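Local coordinates for LINE-1 retrotransposable element ORF1 protein (Homo sapiens, PDB 2W7A) that binds single-stranded RNA as a nucleic acid chaperone essential for LINE-1 retrotransposition, the chain here being its central RRM domain, at residues 53-56 with 57-61; 25-28 with 29-33. All coordinates share one frame; numbering follows the deposited sequence. Where two conformers were deposited one is given.

Contact 1. Residues 53-56 with 57-61; sequences QRYS and SRRAT
Ser56 OG accepts two backbone bonds at once, 3.1 Å from Arg58 N and likewise 3.1 Å from Arg59 N, both moderately bent. With chi1 at 80°, OG lies between its own N and carbonyl carbon, turned toward these two N-H groups; the bond to Arg58 N defines an ST turn. Ser56 O adds a weak backbone bond from Arg59 N. Replacing the hydroxyl by the methyl of an alanine is likely to cost the Arg58 N-H this acceptor and leave the Arg59 N-H, of the bonds described, with the weak one to Ser56 O. Arg59 CD sits over one face of the Tyr55 ring, a CH-pi contact with CD 3.5 Å from the ring centroid and 15° off the normal. Beyond CD the chain bends: Arg59 NE reaches a water shared with Arg54 O and Ser56 N, while Arg59 NH1 donates almost straight (168°) to Thr61 O at 3.0 Å. Arg54 NH2 and Arg58 NH2 approach to 3.3 Å as like charges, which would tend to repel. The turn lies in the surface loop joining antiparallel neighbours 45-51 and 64-69, with Tyr55 also touching Glu13 and Arg63, and Arg59 touching Pro52.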
# COMPACT_ATOMS: atom_id res chain seq x y z
N GLN A 53 14.81 -2.80 4.48
CA GLN A 53 15.33 -3.08 3.17
C GLN A 53 15.81 -4.50 3.01
O GLN A 53 15.87 -5.00 1.91
CB GLN A 53 16.44 -2.05 2.84
CG GLN A 53 17.19 -2.30 1.54
CD GLN A 53 18.50 -1.57 1.51
OE1 GLN A 53 19.56 -2.19 1.31
NE2 GLN A 53 18.45 -0.26 1.77
N ARG A 54 16.19 -5.16 4.09
CA ARG A 54 16.57 -6.56 3.99
C ARG A 54 15.55 -7.44 4.68
O ARG A 54 14.89 -7.03 5.67
CB ARG A 54 17.93 -6.83 4.59
CG ARG A 54 17.97 -6.72 6.09
CD ARG A 54 18.76 -7.85 6.71
NE ARG A 54 18.84 -7.71 8.16
CZ ARG A 54 19.54 -8.52 8.95
NH1 ARG A 54 20.23 -9.53 8.44
NH2 ARG A 54 19.54 -8.31 10.27
N TYR A 55 15.44 -8.65 4.17
CA TYR A 55 14.64 -9.67 4.78
C TYR A 55 15.57 -10.60 5.59
O TYR A 55 16.32 -11.40 5.00
CB TYR A 55 13.90 -10.46 3.70
CG TYR A 55 12.80 -11.36 4.20
CD1 TYR A 55 13.09 -12.47 4.97
CD2 TYR A 55 11.48 -11.05 3.96
CE1 TYR A 55 12.09 -13.31 5.46
CE2 TYR A 55 10.49 -11.87 4.42
CZ TYR A 55 10.77 -12.99 5.17
OH TYR A 55 9.71 -13.75 5.63
N SER A 56 15.53 -10.52 6.92
CA SER A 56 16.51 -11.19 7.75
C SER A 56 16.24 -12.68 7.90
O SER A 56 15.17 -13.16 7.58
CB SER A 56 16.55 -10.52 9.11
OG SER A 56 15.47 -11.01 9.88
N SER A 57 17.22 -13.40 8.45
CA SER A 57 17.09 -14.82 8.76
C SER A 57 16.20 -15.05 9.96
O SER A 57 15.87 -16.18 10.21
CB SER A 57 18.46 -15.46 9.03
OG SER A 57 19.12 -14.73 10.05
N ARG A 58 15.86 -14.01 10.72
CA ARG A 58 14.95 -14.10 11.88
C ARG A 58 13.50 -13.82 11.55
O ARG A 58 12.59 -14.27 12.27
CB ARG A 58 15.38 -13.13 12.98
CG ARG A 58 16.76 -13.43 13.56
CD ARG A 58 17.19 -12.32 14.51
NE ARG A 58 17.71 -11.18 13.76
CZ ARG A 58 17.12 -9.98 13.66
NH1 ARG A 58 15.96 -9.72 14.26
NH2 ARG A 58 17.71 -9.03 12.93
N ARG A 59 13.26 -13.05 10.50
CA ARG A 59 11.91 -12.64 10.13
C ARG A 59 10.98 -13.84 9.86
O ARG A 59 11.35 -14.84 9.22
CB ARG A 59 11.97 -11.73 8.89
CG ARG A 59 10.65 -11.37 8.29
CD ARG A 59 10.79 -10.15 7.32
NE ARG A 59 11.00 -8.91 8.06
CZ ARG A 59 10.04 -8.24 8.69
NH1 ARG A 59 8.79 -8.63 8.61
NH2 ARG A 59 10.32 -7.14 9.36
N ALA A 60 9.74 -13.68 10.36
CA ALA A 60 8.72 -14.74 10.26
C ALA A 60 7.53 -14.37 9.37
O ALA A 60 6.70 -15.23 9.11
CB ALA A 60 8.19 -15.09 11.66
N THR A 61 7.43 -13.12 8.97
CA THR A 61 6.25 -12.58 8.33
C THR A 61 6.63 -11.63 7.19
O THR A 61 7.71 -11.06 7.22
CB THR A 61 5.41 -11.82 9.36
OG1 THR A 61 6.19 -10.75 9.93
CG2 THR A 61 4.90 -12.77 10.47
O HOH W 1 13.80 -8.25 7.89
O HOH W 2 13.66 -15.58 7.75

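Contact 2. Residues 25-28 with 29-33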
# COMPACT_ATOMS: atom_id res chain seq x y z
N THR A 25 1.31 -2.82 -8.13
CA THR A 25 0.57 -3.34 -7.00
C THR A 25 -0.29 -2.23 -6.38
O THR A 25 -1.46 -2.44 -6.08
CB THR A 25 1.51 -3.94 -5.94
OG1 THR A 25 2.13 -5.08 -6.50
CG2 THR A 25 0.78 -4.34 -4.63
N LEU A 26 0.27 -1.06 -6.17
CA LEU A 26 -0.50 0.02 -5.57
C LEU A 26 -1.65 0.44 -6.49
O LEU A 26 -2.79 0.65 -6.03
CB LEU A 26 0.38 1.23 -5.20
CG LEU A 26 0.23 1.79 -3.77
CD1 LEU A 26 -1.13 2.38 -3.49
CD2 LEU A 26 0.53 0.70 -2.74
N GLN A 27 -1.35 0.54 -7.78
CA GLN A 27 -2.42 0.89 -8.71
C GLN A 27 -3.49 -0.21 -8.74
O GLN A 27 -4.67 0.11 -8.80
CB GLN A 27 -1.86 1.21 -10.08
CG GLN A 27 -2.93 1.58 -11.12
CD GLN A 27 -3.60 2.91 -10.87
OE1 GLN A 27 -3.12 3.73 -10.06
NE2 GLN A 27 -4.76 3.14 -11.53
N ASP A 28 -3.09 -1.46 -8.63
CA ASP A 28 -4.04 -2.60 -8.58
C ASP A 28 -4.93 -2.46 -7.33
O ASP A 28 -6.14 -2.67 -7.41
CB ASP A 28 -3.33 -3.95 -8.64
CG ASP A 28 -2.76 -4.27 -10.01
OD1 ASP A 28 -3.09 -3.59 -11.00
OD2 ASP A 28 -1.94 -5.22 -10.06
N ILE A 29 -4.35 -2.01 -6.22
CA ILE A 29 -5.12 -1.87 -5.00
C ILE A 29 -6.16 -0.76 -5.14
O ILE A 29 -7.33 -0.91 -4.77
CB ILE A 29 -4.22 -1.63 -3.74
CG1 ILE A 29 -3.46 -2.94 -3.47
CG2 ILE A 29 -5.03 -1.20 -2.55
CD1 ILE A 29 -2.26 -2.73 -2.48
N ILE A 30 -5.75 0.33 -5.74
CA ILE A 30 -6.66 1.44 -5.92
C ILE A 30 -7.81 1.04 -6.87
O ILE A 30 -9.00 1.29 -6.62
CB ILE A 30 -5.90 2.67 -6.45
CG1 ILE A 30 -4.92 3.19 -5.41
CG2 ILE A 30 -6.88 3.75 -6.89
CD1 ILE A 30 -3.94 4.21 -5.94
N GLN A 31 -7.47 0.40 -7.97
CA GLN A 31 -8.49 -0.00 -8.94
C GLN A 31 -9.42 -1.09 -8.43
O GLN A 31 -10.60 -1.10 -8.80
CB GLN A 31 -7.81 -0.44 -10.23
CG GLN A 31 -7.08 0.71 -10.92
CD GLN A 31 -6.41 0.32 -12.27
OE1 GLN A 31 -5.91 1.25 -12.95
NE2 GLN A 31 -6.41 -0.91 -12.65
N GLU A 32 -8.91 -1.96 -7.56
CA GLU A 32 -9.73 -3.05 -7.01
C GLU A 32 -10.70 -2.59 -5.94
O GLU A 32 -11.74 -3.26 -5.75
CB GLU A 32 -8.83 -4.19 -6.52
CG GLU A 32 -9.52 -5.47 -6.11
CD GLU A 32 -8.56 -6.67 -5.94
OE1 GLU A 32 -7.40 -6.64 -6.51
OE2 GLU A 32 -8.99 -7.66 -5.25
N ASN A 33 -10.37 -1.50 -5.24
CA ASN A 33 -11.09 -1.10 -4.05
C ASN A 33 -11.70 0.28 -3.99
O ASN A 33 -12.71 0.47 -3.31
CB ASN A 33 -10.16 -1.20 -2.83
CG ASN A 33 -9.68 -2.64 -2.61
OD1 ASN A 33 -10.41 -3.47 -2.03
ND2 ASN A 33 -8.46 -2.94 -3.07
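Ile29 N, Ile30 N, Gln31 N and Glu32 N donate in turn to Thr25 O, Leu26 O, Gln27 O and Asp28 O, the i to i+4 ladder of an alpha helix. On its inner side the isoleucines reach back one turn. Ile29 has CG1 anti to its carbonyl carbon (chi1 -70°), which brings CG1 to 3.3 Å from Thr25 O and CD1 to 4.1 Å from Thr25 CG2. Ile30 uses the same first torsion, and its CD1 meets Leu26 CD1 at 4.2 Å, methyl against methyl, for the Leu26 conformer given. Nearer the helix end, Ile29 O receives Asn33 ND2 at 2.9 Å, in the carbonyl plane on a lone pair, together with a weak bond from Asn33 N. Asn33 ND2 also donates to Thr89 O, thereby tying the last turn to strand 88-90. Gln27 and Gln31 pair on the outer side. In the given conformer of Gln27, one of two, NE2 lies 2.6 Å from Gln31 OE1, a bond whose shortness and alternate copy make its exact length doubtful; the two amide planes stand 87° apart, so the amides do not stack. Asp28 and Glu32 are directed instead at strand 88-90 and the residues after it. Their OD2 and OE1 are 6.7 Å apart, and Lys91 engages both, Asp28 OD2 through a salt bridge to NZ and Glu32 OE1 through the backbone N, while Glu32 OE2 bonds to Gly92 N and Thr89 OG1. Leu26 packs on Leu8, Ile45 and Ile48, and Ile29 on Leu8 and Leu90. An amphipathic helix following the first strand and laid with its apolar side on an antiparallel sheet is characteristic of the first helix of the RRM fold.

In the fold
The two contacts lie on opposite sides of the chain's centre, with nearest atoms about 15 Å apart and no touch. Contact 2 is partly buried, three of its eight touching residues being buried; contact 1 has none buried and six exposed. They share no helix or strand, yet both border strand 45-51: helix 19-33 packs on it through Leu26, whereas the loop of contact 1 follows it in the chain. The chemistry follows the place. Backbone bonds shape the helix, apolar branches seat it on the sheet, and polar side chains tie it to the segment 88-92, while the loop holds its shape through a serine hydroxyl, bridging waters and an arginine chain laid over an aromatic face.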